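PrimPol AEP domain (PP-N190) (Cyanophage S-2L, PDB 6ZP9) is the archaeo-eukaryotic primase domain of a phage primase-polymerase, which probably synthesises DNA and primers on a template strand using metal-dependent nucleotidyl transfer. Local coordinates at residues A56-Q59 / D60-Q64. Numbering follows the deposited sequence.
Sequences ATVQ and DAVTQ
Val58 and Val62 sit one turn apart on the helix of residues 55-64, their side chains next to each other and pointing the same way, with Val58 CG1 3.9 Å from Val62 CG2. With CG1 anti to its backbone N, Val62 has CG2 beside that N and 3.3 Å from Val58 O. That same oxygen accepts Val62 N at 2.9 Å in a nearly straight bond, 169° at the hydrogen.

One residue further along, Gln59 O takes the N-H of Thr63, with Thr63 N at 3.2 Å. Thr63 OG1 also lies 3.1 Å from Gln59 O, put there by a chi1 of 62° that folds the hydroxyl back between backbone N and carbonyl carbon; whether its proton goes to this oxygen is not settled. Thr63 CG2 packs against Gln59 NE2 at 3.7 Å, while Gln59 OE1 is held by the backbone N of Ala13.

In one of its two conformers Gln64 bonds through NE2 to Asp60 OD1, so this link is less certain.

These are the i to i+4 links of a regular alpha-helix, amphipathic in its packing. Val58 and Ala61 rest on Tyr35 of strand 34-38, and Ala61 also on Ala37; Asp60 and Ala61 touch Trp49 of the edge strand 49-52, so the helix, which precedes strand 67-71 in the chain, lies against this antiparallel sheet.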
# COMPACT_ATOMS: atom_id res chain seq x y z
N ALA A 56 -4.09 -3.27 -19.68
CA ALA A 56 -3.16 -3.80 -20.68
C ALA A 56 -1.72 -3.75 -20.17
O ALA A 56 -0.92 -4.65 -20.44
CB ALA A 56 -3.29 -3.01 -21.98
N THR A 57 -1.38 -2.70 -19.41
CA THR A 57 -0.02 -2.58 -18.90
C THR A 57 0.24 -3.57 -17.78
O THR A 57 1.30 -4.21 -17.74
CB THR A 57 0.24 -1.15 -18.44
OG1 THR A 57 0.05 -0.26 -19.54
CG2 THR A 57 1.65 -1.02 -17.92
N VAL A 58 -0.71 -3.73 -16.86
CA VAL A 58 -0.55 -4.75 -15.83
C VAL A 58 -0.47 -6.14 -16.46
O VAL A 58 0.37 -6.96 -16.08
CB VAL A 58 -1.69 -4.67 -14.79
CG1 VAL A 58 -1.53 -5.77 -13.75
CG2 VAL A 58 -1.68 -3.31 -14.12
N GLN A 59 -1.33 -6.41 -17.44
CA GLN A 59 -1.26 -7.69 -18.14
C GLN A 59 0.14 -7.96 -18.67
O GLN A 59 0.68 -9.06 -18.49
CB GLN A 59 -2.28 -7.71 -19.29
CG GLN A 59 -2.25 -8.99 -20.11
CD GLN A 59 -2.84 -10.17 -19.35
OE1 GLN A 59 -3.57 -10.00 -18.38
NE2 GLN A 59 -2.50 -11.37 -19.79
N ASP A 60 0.75 -6.95 -19.29
CA ASP A 60 2.09 -7.10 -19.87
C ASP A 60 3.16 -7.26 -18.80
O ASP A 60 4.06 -8.10 -18.93
CB ASP A 60 2.39 -5.88 -20.74
CG ASP A 60 3.59 -6.10 -21.66
OD1 ASP A 60 3.90 -7.27 -21.95
OD2 ASP A 60 4.20 -5.10 -22.09
N ALA A 61 3.09 -6.46 -17.73
CA ALA A 61 4.10 -6.56 -16.68
C ALA A 61 4.03 -7.90 -15.96
O ALA A 61 5.07 -8.52 -15.68
CB ALA A 61 3.94 -5.41 -15.69
N VAL A 62 2.83 -8.37 -15.64
CA VAL A 62 2.69 -9.62 -14.89
C VAL A 62 3.18 -10.81 -15.71
O VAL A 62 3.95 -11.64 -15.23
CB VAL A 62 1.24 -9.82 -14.42
CG1 VAL A 62 1.06 -11.23 -13.86
CG2 VAL A 62 0.86 -8.77 -13.37
N THR A 63 2.74 -10.90 -16.97
CA THR A 63 3.20 -12.03 -17.78
C THR A 63 4.70 -11.97 -18.05
O THR A 63 5.34 -13.02 -18.21
CB THR A 63 2.44 -12.10 -19.11
OG1 THR A 63 2.69 -10.91 -19.86
CG2 THR A 63 0.95 -12.22 -18.87
N GLN A 64 5.30 -10.76 -18.13
CA GLN A 64 6.75 -10.66 -18.29
C GLN A 64 7.50 -11.07 -17.04
O GLN A 64 8.67 -11.47 -17.13
CB GLN A 64 7.15 -9.27 -18.71
CG GLN A 64 7.13 -9.05 -20.20
CD GLN A 64 7.68 -7.69 -20.59
OE1 GLN A 64 8.80 -7.32 -20.21
NE2 GLN A 64 6.88 -6.92 -21.33